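Local coordinates for alpha-galactosidase 1 (Saccharomyces cerevisiae, PDB 3LRK), which hydrolyses terminal, non-reducing alpha-D-galactose residues from alpha-D-galactosides such as galactose oligosaccharides, galactomannans and galactolipids, at residues T52-Y66 against V296-A310. The protein carries 1 engineered substitution. Sequence-based numbering, arbitrary orientation.
Sequences TADRISDLGLKDMGY and VNNLKASSYSIYSQA. With NAG (2-acetamido-2-deoxy-beta-D-glucopyranose), chain C; NAG (2-acetamido-2-deoxy-beta-D-glucopyranose), chain B; NAG (2-acetamido-2-deoxy-beta-D-glucopyranose), chain F.
Val296, short and beta-branched, presents a methyl to each of Thr52 and Ile56: CG2 lies 3.6 Å from Thr52 CG2, while CG1 meets Ile56 CG1. Farther along, Leu61 CG comes to the edge of the Tyr304 ring at CE1, Leu59 CB touches CE1 obliquely, and the flexible Met64 curls CE to 3.7 Å from Ala310 CB. Two tyrosines suit this border, each coupling an apolar ring to a hydroxyl that finds a buried carbonyl. Tyr304 OH donates to Leu59 O (2.7 Å) and Tyr66 OH to Tyr307 O (2.7 Å), both on an in-plane lone pair. Arg55 lays CG on Val296 CG2, and CG and CD against Asn297 ND2, whose amide plane is 9° from that of the guanidinium. A bend at chi2 (71°) turns the chain so that NE reaches Val296 O at 3.0 Å, nearly straight (170°) though above the carbonyl plane. Its NH2 binds Leu410 O and a water shared with Leu299 N. A methionine here would probably leave Val296 O, Leu410 O and that water without their arginine donor. In this TIM barrel, helices 46-58 and 301-307 follow neighbouring strands 32-35 and 290-292; Trp34 backs Thr52 and Ile56, helix 273-285 flanks Tyr66, and helix 403-410 covers Tyr304.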
ATOM      1  N   THR A  52      -8.819  24.928  37.004  1.00 29.85           N
ATOM      2  CA  THR A  52      -7.604  24.298  36.479  1.00 29.48           C
ATOM      3  C   THR A  52      -6.541  25.340  36.155  1.00 28.75           C
ATOM      4  O   THR A  52      -5.384  25.182  36.527  1.00 28.68           O
ATOM      5  CB  THR A  52      -7.896  23.470  35.212  1.00 29.61           C
ATOM      6  OG1 THR A  52      -8.594  22.278  35.577  1.00 31.23           O
ATOM      7  CG2 THR A  52      -6.602  23.084  34.497  1.00 30.42           C
ATOM      8  N   ALA A  53      -6.948  26.395  35.455  1.00 28.11           N
ATOM      9  CA  ALA A  53      -6.044  27.457  35.070  1.00 27.99           C
ATOM     10  C   ALA A  53      -5.426  28.115  36.305  1.00 27.58           C
ATOM     11  O   ALA A  53      -4.233  28.390  36.315  1.00 27.42           O
ATOM     12  CB  ALA A  53      -6.766  28.487  34.214  1.00 28.04           C
ATOM     13  N   ASP A  54      -6.243  28.362  37.334  1.00 27.46           N
ATOM     14  CA  ASP A  54      -5.751  28.917  38.607  1.00 27.54           C
ATOM     15  C   ASP A  54      -4.678  28.015  39.204  1.00 27.53           C
ATOM     16  O   ASP A  54      -3.637  28.496  39.654  1.00 27.98           O
ATOM     17  CB  ASP A  54      -6.895  29.091  39.619  1.00 27.56           C
ATOM     18  CG  ASP A  54      -7.772  30.310  39.336  1.00 28.17           C
ATOM     19  OD1 ASP A  54      -7.474  31.110  38.422  1.00 29.14           O
ATOM     20  OD2 ASP A  54      -8.773  30.475  40.052  1.00 30.96           O
ATOM     21  N   ARG A  55      -4.945  26.709  39.201  1.00 27.60           N
ATOM     22  CA  ARG A  55      -4.019  25.694  39.717  1.00 27.87           C
ATOM     23  C   ARG A  55      -2.722  25.643  38.909  1.00 27.96           C
ATOM     24  O   ARG A  55      -1.647  25.578  39.487  1.00 27.92           O
ATOM     25  CB  ARG A  55      -4.701  24.320  39.751  1.00 28.12           C
ATOM     26  CG  ARG A  55      -3.827  23.129  40.163  1.00 28.80           C
ATOM     27  CD  ARG A  55      -3.467  23.140  41.645  1.00 31.34           C
ATOM     28  NE  ARG A  55      -3.147  21.798  42.142  1.00 33.10           N
ATOM     29  CZ  ARG A  55      -2.675  21.528  43.360  1.00 34.30           C
ATOM     30  NH1 ARG A  55      -2.432  22.504  44.234  1.00 33.84           N
ATOM     31  NH2 ARG A  55      -2.434  20.271  43.705  1.00 34.54           N
ATOM     32  N   ILE A  56      -2.822  25.696  37.577  1.00 27.82           N
ATOM     33  CA  ILE A  56      -1.629  25.678  36.712  1.00 27.65           C
ATOM     34  C   ILE A  56      -0.776  26.929  36.924  1.00 27.42           C
ATOM     35  O   ILE A  56       0.455  26.859  36.939  1.00 27.53           O
ATOM     36  CB  ILE A  56      -2.006  25.473  35.210  1.00 27.32           C
ATOM     37  CG1 ILE A  56      -2.559  24.053  35.015  1.00 27.83           C
ATOM     38  CG2 ILE A  56      -0.803  25.720  34.286  1.00 27.79           C
ATOM     39  CD1 ILE A  56      -3.058  23.754  33.621  1.00 29.44           C
ATOM     40  N   SER A  57      -1.440  28.069  37.089  1.00 27.50           N
ATOM     41  CA  SER A  57      -0.765  29.302  37.479  1.00 27.71           C
ATOM     42  C   SER A  57      -0.058  29.151  38.841  1.00 27.76           C
ATOM     43  O   SER A  57       1.151  29.404  38.951  1.00 27.68           O
ATOM     44  CB  SER A  57      -1.758  30.472  37.509  1.00 27.25           C
ATOM     45  OG  SER A  57      -1.076  31.704  37.659  1.00 26.77           O
ATOM     46  N   ASP A  58      -0.809  28.725  39.860  1.00 28.00           N
ATOM     47  CA  ASP A  58      -0.289  28.668  41.243  1.00 28.24           C
ATOM     48  C   ASP A  58       0.848  27.658  41.414  1.00 28.30           C
ATOM     49  O   ASP A  58       1.773  27.894  42.200  1.00 28.41           O
ATOM     50  CB  ASP A  58      -1.409  28.406  42.259  1.00 28.10           C
ATOM     51  CG  ASP A  58      -2.395  29.555  42.364  1.00 28.94           C
ATOM     52  OD1 ASP A  58      -2.056  30.700  41.978  1.00 29.37           O
ATOM     53  OD2 ASP A  58      -3.526  29.313  42.844  1.00 30.05           O
ATOM     54  N   LEU A  59       0.799  26.555  40.663  1.00 27.84           N
ATOM     55  CA  LEU A  59       1.896  25.571  40.663  1.00 27.35           C
ATOM     56  C   LEU A  59       3.152  26.060  39.937  1.00 26.61           C
ATOM     57  O   LEU A  59       4.174  25.372  39.929  1.00 26.96           O
ATOM     58  CB  LEU A  59       1.439  24.212  40.097  1.00 27.32           C
ATOM     59  CG  LEU A  59       0.332  23.456  40.848  1.00 28.25           C
ATOM     60  CD1 LEU A  59      -0.070  22.191  40.083  1.00 27.68           C
ATOM     61  CD2 LEU A  59       0.718  23.122  42.304  1.00 27.83           C
ATOM     62  N   GLY A  60       3.076  27.241  39.328  1.00 26.08           N
ATOM     63  CA  GLY A  60       4.222  27.826  38.628  1.00 25.12           C
ATOM     64  C   GLY A  60       4.456  27.170  37.277  1.00 24.77           C
ATOM     65  O   GLY A  60       5.480  27.396  36.643  1.00 24.26           O
ATOM     66  N   LEU A  61       3.501  26.344  36.850  1.00 24.53           N
ATOM     67  CA  LEU A  61       3.590  25.650  35.563  1.00 24.18           C
ATOM     68  C   LEU A  61       3.307  26.583  34.390  1.00 24.11           C
ATOM     69  O   LEU A  61       3.938  26.467  33.333  1.00 23.64           O
ATOM     70  CB  LEU A  61       2.674  24.424  35.542  1.00 23.86           C
ATOM     71  CG  LEU A  61       3.156  23.242  36.398  1.00 24.00           C
ATOM     72  CD1 LEU A  61       2.159  22.101  36.351  1.00 23.80           C
ATOM     73  CD2 LEU A  61       4.549  22.762  35.966  1.00 25.10           C
ATOM     74  N   LYS A  62       2.383  27.525  34.592  1.00 24.42           N
ATOM     75  CA  LYS A  62       2.112  28.575  33.601  1.00 24.57           C
ATOM     76  C   LYS A  62       3.392  29.327  33.227  1.00 25.05           C
ATOM     77  O   LYS A  62       3.706  29.490  32.044  1.00 24.67           O
ATOM     78  CB  LYS A  62       1.052  29.554  34.113  1.00 24.21           C
ATOM     79  CG  LYS A  62       0.727  30.707  33.143  1.00 24.68           C
ATOM     80  CD  LYS A  62      -0.149  31.781  33.809  1.00 23.93           C
ATOM     81  CE  LYS A  62       0.686  32.752  34.651  1.00 24.10           C
ATOM     82  NZ  LYS A  62      -0.166  33.655  35.475  1.00 26.10           N
ATOM     83  N   ASP A  63       4.140  29.768  34.238  1.00 25.24           N
ATOM     84  CA  ASP A  63       5.349  30.548  33.978  1.00 25.38           C
ATOM     85  C   ASP A  63       6.546  29.710  33.518  1.00 25.62           C
ATOM     86  O   ASP A  63       7.617  30.261  33.223  1.00 26.20           O
ATOM     87  CB  ASP A  63       5.693  31.442  35.175  1.00 25.76           C
ATOM     88  CG  ASP A  63       4.693  32.568  35.360  1.00 25.69           C
ATOM     89  OD1 ASP A  63       4.545  33.389  34.436  1.00 26.25           O
ATOM     90  OD2 ASP A  63       4.058  32.642  36.433  1.00 27.48           O
ATOM     91  N   MET A  64       6.363  28.390  33.439  1.00 25.42           N
ATOM     92  CA  MET A  64       7.343  27.513  32.782  1.00 25.44           C
ATOM     93  C   MET A  64       7.066  27.410  31.279  1.00 25.50           C
ATOM     94  O   MET A  64       7.903  26.929  30.513  1.00 25.40           O
ATOM     95  CB  MET A  64       7.373  26.116  33.409  1.00 25.29           C
ATOM     96  CG  MET A  64       7.774  26.084  34.880  1.00 24.82           C
ATOM     97  SD  MET A  64       8.435  24.495  35.423  1.00 25.09           S
ATOM     98  CE  MET A  64      10.027  24.504  34.590  1.00 22.99           C
ATOM     99  N   GLY A  65       5.887  27.866  30.871  1.00 25.32           N
ATOM    100  CA  GLY A  65       5.538  27.924  29.463  1.00 24.88           C
ATOM    101  C   GLY A  65       4.234  27.227  29.143  1.00 24.33           C
ATOM    102  O   GLY A  65       3.739  27.355  28.027  1.00 24.40           O
ATOM    103  N   TYR A  66       3.676  26.500  30.114  1.00 24.00           N
ATOM    104  CA  TYR A  66       2.388  25.799  29.931  1.00 23.67           C
ATOM    105  C   TYR A  66       1.224  26.793  29.932  1.00 23.73           C
ATOM    106  O   TYR A  66       0.497  26.939  30.927  1.00 23.36           O
ATOM    107  CB  TYR A  66       2.166  24.737  31.009  1.00 23.56           C
ATOM    108  CG  TYR A  66       3.157  23.587  31.036  1.00 23.30           C
ATOM    109  CD1 TYR A  66       3.005  22.470  30.198  1.00 22.85           C
ATOM    110  CD2 TYR A  66       4.235  23.594  31.925  1.00 23.31           C
ATOM    111  CE1 TYR A  66       3.920  21.388  30.250  1.00 22.42           C
ATOM    112  CE2 TYR A  66       5.149  22.527  31.976  1.00 22.22           C
ATOM    113  CZ  TYR A  66       4.985  21.434  31.143  1.00 22.63           C
ATOM    114  OH  TYR A  66       5.886  20.389  31.223  1.00 22.96           O
ATOM    115  N   VAL A 296      -4.651  18.455  36.982  1.00 28.32           N
ATOM    116  CA  VAL A 296      -3.676  19.199  37.787  1.00 29.22           C
ATOM    117  C   VAL A 296      -4.115  19.359  39.254  1.00 30.24           C
ATOM    118  O   VAL A 296      -3.282  19.605  40.129  1.00 30.13           O
ATOM    119  CB  VAL A 296      -3.283  20.569  37.151  1.00 29.04           C
ATOM    120  CG1 VAL A 296      -2.549  20.360  35.816  1.00 28.78           C
ATOM    121  CG2 VAL A 296      -4.500  21.470  36.969  1.00 28.53           C
ATOM    122  N   ASN A 297      -5.414  19.206  39.505  1.00 31.59           N
ATOM    123  CA  ASN A 297      -5.961  19.219  40.870  1.00 33.23           C
ATOM    124  C   ASN A 297      -6.015  17.812  41.467  1.00 33.45           C
ATOM    125  O   ASN A 297      -6.507  17.608  42.577  1.00 33.68           O
ATOM    126  CB  ASN A 297      -7.345  19.881  40.899  1.00 33.61           C
ATOM    127  CG  ASN A 297      -7.276  21.396  40.742  1.00 36.04           C
ATOM    128  OD1 ASN A 297      -7.652  21.934  39.699  1.00 38.55           O
ATOM    129  ND2 ASN A 297      -6.796  22.092  41.780  1.00 37.63           N
ATOM    130  N   ASN A 298      -5.505  16.846  40.710  1.00 33.61           N
ATOM    131  CA  ASN A 298      -5.396  15.474  41.159  1.00 33.79           C
ATOM    132  C   ASN A 298      -4.119  14.890  40.559  1.00 33.50           C
ATOM    133  O   ASN A 298      -4.130  13.850  39.888  1.00 33.71           O
ATOM    134  CB  ASN A 298      -6.636  14.681  40.724  1.00 34.37           C
ATOM    135  CG  ASN A 298      -6.815  13.398  41.500  1.00 35.41           C
ATOM    136  OD1 ASN A 298      -6.100  13.137  42.470  1.00 37.61           O
ATOM    137  ND2 ASN A 298      -7.785  12.590  41.086  1.00 36.99           N
ATOM    138  N   LEU A 299      -3.021  15.603  40.793  1.00 32.72           N
ATOM    139  CA  LEU A 299      -1.726  15.282  40.228  1.00 31.72           C
ATOM    140  C   LEU A 299      -0.784  14.863  41.355  1.00 31.29           C
ATOM    141  O   LEU A 299      -0.629  15.599  42.341  1.00 31.18           O
ATOM    142  CB  LEU A 299      -1.172  16.510  39.494  1.00 31.78           C
ATOM    143  CG  LEU A 299       0.222  16.459  38.858  1.00 30.97           C
ATOM    144  CD1 LEU A 299       0.260  15.468  37.695  1.00 31.25           C
ATOM    145  CD2 LEU A 299       0.634  17.838  38.388  1.00 32.01           C
ATOM    146  N   LYS A 300      -0.165  13.692  41.208  1.00 30.18           N
ATOM    147  CA  LYS A 300       0.773  13.195  42.212  1.00 29.80           C
ATOM    148  C   LYS A 300       2.141  13.870  42.113  1.00 29.22           C
ATOM    149  O   LYS A 300       2.487  14.445  41.069  1.00 28.70           O
ATOM    150  CB  LYS A 300       0.882  11.665  42.202  1.00 29.86           C
ATOM    151  CG  LYS A 300       1.590  11.030  41.007  1.00 30.54           C
ATOM    152  CD  LYS A 300       1.457   9.509  41.077  1.00 30.93           C
ATOM    153  CE  LYS A 300       2.389   8.801  40.117  1.00 30.90           C
ATOM    154  NZ  LYS A 300       2.028   9.093  38.684  1.00 32.81           N
ATOM    155  N   ALA A 301       2.898  13.780  43.210  1.00 28.31           N
ATOM    156  CA  ALA A 301       4.189  14.453  43.375  1.00 27.52           C
ATOM    157  C   ALA A 301       5.226  14.133  42.295  1.00 26.93           C
ATOM    158  O   ALA A 301       5.815  15.052  41.716  1.00 27.05           O
ATOM    159  CB  ALA A 301       4.761  14.156  44.759  1.00 27.69           C
ATOM    160  N   SER A 302       5.466  12.847  42.040  1.00 26.38           N
ATOM    161  CA  SER A 302       6.483  12.447  41.062  1.00 25.29           C
ATOM    162  C   SER A 302       6.153  12.969  39.665  1.00 25.24           C
ATOM    163  O   SER A 302       7.053  13.352  38.907  1.00 24.59           O
ATOM    164  CB  SER A 302       6.695  10.931  41.033  1.00 25.34           C
ATOM    165  OG  SER A 302       5.513  10.214  40.685  1.00 24.85           O
ATOM    166  N   SER A 303       4.865  12.974  39.330  1.00 24.97           N
ATOM    167  CA  SER A 303       4.415  13.444  38.017  1.00 24.94           C
ATOM    168  C   SER A 303       4.580  14.954  37.889  1.00 25.18           C
ATOM    169  O   SER A 303       5.054  15.451  36.862  1.00 25.29           O
ATOM    170  CB  SER A 303       2.972  13.018  37.761  1.00 24.68           C
ATOM    171  OG  SER A 303       2.871  11.605  37.744  1.00 23.80           O
ATOM    172  N   TYR A 304       4.207  15.681  38.942  1.00 25.37           N
ATOM    173  CA  TYR A 304       4.423  17.129  39.007  1.00 25.61           C
ATOM    174  C   TYR A 304       5.883  17.528  38.764  1.00 25.63           C
ATOM    175  O   TYR A 304       6.144  18.448  38.003  1.00 25.36           O
ATOM    176  CB  TYR A 304       3.909  17.700  40.341  1.00 25.72           C
ATOM    177  CG  TYR A 304       4.198  19.170  40.568  1.00 26.67           C
ATOM    178  CD1 TYR A 304       3.767  20.157  39.662  1.00 26.72           C
ATOM    179  CD2 TYR A 304       4.870  19.586  41.719  1.00 27.44           C
ATOM    180  CE1 TYR A 304       4.038  21.512  39.896  1.00 26.49           C
ATOM    181  CE2 TYR A 304       5.135  20.912  41.952  1.00 27.77           C
ATOM    182  CZ  TYR A 304       4.720  21.875  41.056  1.00 27.37           C
ATOM    183  OH  TYR A 304       5.016  23.200  41.343  1.00 28.10           O
ATOM    184  N   SER A 305       6.833  16.836  39.391  1.00 26.11           N
ATOM    185  CA  SER A 305       8.243  17.209  39.208  1.00 26.37           C
ATOM    186  C   SER A 305       8.791  16.800  37.833  1.00 26.14           C
ATOM    187  O   SER A 305       9.809  17.330  37.381  1.00 25.90           O
ATOM    188  CB  SER A 305       9.124  16.660  40.325  1.00 26.79           C
ATOM    189  OG  SER A 305       9.143  15.257  40.307  1.00 28.07           O
ATOM    190  N   ILE A 306       8.120  15.852  37.180  1.00 25.81           N
ATOM    191  CA  ILE A 306       8.442  15.538  35.785  1.00 25.57           C
ATOM    192  C   ILE A 306       8.034  16.723  34.885  1.00 25.71           C
ATOM    193  O   ILE A 306       8.869  17.265  34.143  1.00 25.48           O
ATOM    194  CB  ILE A 306       7.841  14.173  35.347  1.00 25.62           C
ATOM    195  CG1 ILE A 306       8.644  13.039  36.002  1.00 25.07           C
ATOM    196  CG2 ILE A 306       7.856  14.019  33.806  1.00 25.28           C
ATOM    197  CD1 ILE A 306       7.951  11.709  36.038  1.00 24.55           C
ATOM    198  N   TYR A 307       6.776  17.157  34.997  1.00 25.55           N
ATOM    199  CA  TYR A 307       6.277  18.311  34.230  1.00 25.23           C
ATOM    200  C   TYR A 307       7.064  19.594  34.494  1.00 25.76           C
ATOM    201  O   TYR A 307       7.068  20.502  33.670  1.00 25.07           O
ATOM    202  CB  TYR A 307       4.817  18.595  34.568  1.00 25.08           C
ATOM    203  CG  TYR A 307       3.811  17.697  33.889  1.00 24.87           C
ATOM    204  CD1 TYR A 307       2.907  16.949  34.643  1.00 23.73           C
ATOM    205  CD2 TYR A 307       3.747  17.611  32.488  1.00 25.07           C
ATOM    206  CE1 TYR A 307       1.958  16.123  34.025  1.00 24.54           C
ATOM    207  CE2 TYR A 307       2.805  16.786  31.861  1.00 24.24           C
ATOM    208  CZ  TYR A 307       1.920  16.049  32.633  1.00 23.44           C
ATOM    209  OH  TYR A 307       1.002  15.240  32.011  1.00 23.03           O
ATOM    210  N   SER A 308       7.705  19.668  35.659  1.00 26.26           N
ATOM    211  CA  SER A 308       8.385  20.886  36.080  1.00 27.18           C
ATOM    212  C   SER A 308       9.898  20.853  35.852  1.00 27.52           C
ATOM    213  O   SER A 308      10.604  21.771  36.269  1.00 27.58           O
ATOM    214  CB  SER A 308       8.060  21.195  37.550  1.00 26.89           C
ATOM    215  OG  SER A 308       8.833  20.378  38.408  1.00 29.30           O
ATOM    216  N   GLN A 309      10.396  19.819  35.172  1.00 27.88           N
ATOM    217  CA  GLN A 309      11.837  19.719  34.897  1.00 28.21           C
ATOM    218  C   GLN A 309      12.281  20.718  33.820  1.00 27.97           C
ATOM    219  O   GLN A 309      12.206  20.439  32.610  1.00 28.20           O
ATOM    220  CB  GLN A 309      12.252  18.278  34.558  1.00 28.13           C
ATOM    221  CG  GLN A 309      13.788  18.041  34.487  1.00 29.78           C
ATOM    222  CD  GLN A 309      14.470  18.017  35.864  1.00 30.39           C
ATOM    223  OE1 GLN A 309      13.845  18.299  36.884  1.00 31.97           O
ATOM    224  NE2 GLN A 309      15.753  17.678  35.886  1.00 28.95           N
ATOM    225  N   ALA A 310      12.763  21.872  34.282  1.00 27.17           N
ATOM    226  CA  ALA A 310      13.188  22.977  33.423  1.00 26.35           C
ATOM    227  C   ALA A 310      14.221  22.573  32.377  1.00 25.91           C
ATOM    228  O   ALA A 310      14.168  23.041  31.247  1.00 25.23           O
ATOM    229  CB  ALA A 310      13.713  24.131  34.269  1.00 26.56           C
TER
HETATM  230  C1  NAG C   1       7.270  34.709  37.030  1.00 38.97           C
HETATM  231  C2  NAG C   1       6.249  34.776  38.171  1.00 40.93           C
HETATM  232  C3  NAG C   1       5.056  35.690  37.870  1.00 42.43           C
HETATM  233  C4  NAG C   1       5.385  36.989  37.125  1.00 43.82           C
HETATM  234  C5  NAG C   1       6.663  36.913  36.271  1.00 42.48           C
HETATM  235  C6  NAG C   1       7.296  38.297  36.174  1.00 43.63           C
HETATM  236  C7  NAG C   1       6.164  32.777  39.552  1.00 39.54           C
HETATM  237  C8  NAG C   1       5.324  31.605  39.957  1.00 39.55           C
HETATM  238  N2  NAG C   1       5.747  33.456  38.489  1.00 39.51           N
HETATM  239  O3  NAG C   1       4.407  36.012  39.085  1.00 44.01           O
HETATM  240  O4  NAG C   1       4.290  37.278  36.264  1.00 46.30           O
HETATM  241  O5  NAG C   1       7.665  36.035  36.768  1.00 40.09           O
HETATM  242  O6  NAG C   1       8.078  38.363  35.006  1.00 45.39           O
HETATM  243  O7  NAG C   1       7.176  33.071  40.184  1.00 40.01           O
HETATM  244  C1  NAG B   2      -5.625   7.808  41.937  1.00 52.11           C
HETATM  245  C2  NAG B   2      -6.937   8.586  41.765  1.00 52.82           C
HETATM  246  C3  NAG B   2      -7.056   9.759  42.749  1.00 53.19           C
HETATM  247  C4  NAG B   2      -6.767   9.326  44.187  1.00 53.54           C
HETATM  248  C5  NAG B   2      -5.495   8.470  44.261  1.00 53.96           C
HETATM  249  C6  NAG B   2      -5.329   7.861  45.652  1.00 54.59           C
HETATM  250  C7  NAG B   2      -8.264   8.855  39.738  1.00 53.34           C
HETATM  251  C8  NAG B   2      -8.391   9.541  38.409  1.00 53.55           C
HETATM  252  N2  NAG B   2      -7.119   9.044  40.394  1.00 53.06           N
HETATM  253  O3  NAG B   2      -8.354  10.311  42.690  1.00 53.02           O
HETATM  254  O4  NAG B   2      -6.648  10.469  45.010  1.00 53.29           O
HETATM  255  O5  NAG B   2      -5.509   7.421  43.299  1.00 52.88           O
HETATM  256  O6  NAG B   2      -4.255   8.496  46.308  1.00 55.12           O
HETATM  257  O7  NAG B   2      -9.189   8.165  40.173  1.00 53.75           O
HETATM  258  C1  NAG F4001       8.862   9.631  44.027  1.00 47.36           C
HETATM  259  C2  NAG F4001      10.075   8.690  44.082  1.00 49.22           C
HETATM  260  C3  NAG F4001      10.024   7.605  43.004  1.00 49.00           C
HETATM  261  C4  NAG F4001       8.652   6.942  42.898  1.00 48.80           C
HETATM  262  C5  NAG F4001       7.531   7.979  42.908  1.00 48.64           C
HETATM  263  C6  NAG F4001       6.164   7.302  42.950  1.00 48.50           C
HETATM  264  C7  NAG F4001      12.094   9.602  45.075  1.00 52.25           C
HETATM  265  C8  NAG F4001      12.357  11.025  45.496  1.00 53.16           C
HETATM  266  N2  NAG F4001      11.326   9.427  43.998  1.00 50.89           N
HETATM  267  O3  NAG F4001      10.964   6.595  43.300  1.00 49.14           O
HETATM  268  O4  NAG F4001       8.595   6.160  41.722  1.00 48.24           O
HETATM  269  O5  NAG F4001       7.679   8.843  44.026  1.00 47.67           O
HETATM  270  O6  NAG F4001       5.144   8.271  42.885  1.00 49.26           O
HETATM  271  O7  NAG F4001      12.571   8.662  45.719  1.00 52.46           O
HETATM  272  O   HOH W   1      -7.053  19.694  35.659  1.00 35.59           O
HETATM  273  O   HOH W   2      -2.785  17.382  43.116  1.00 39.10           O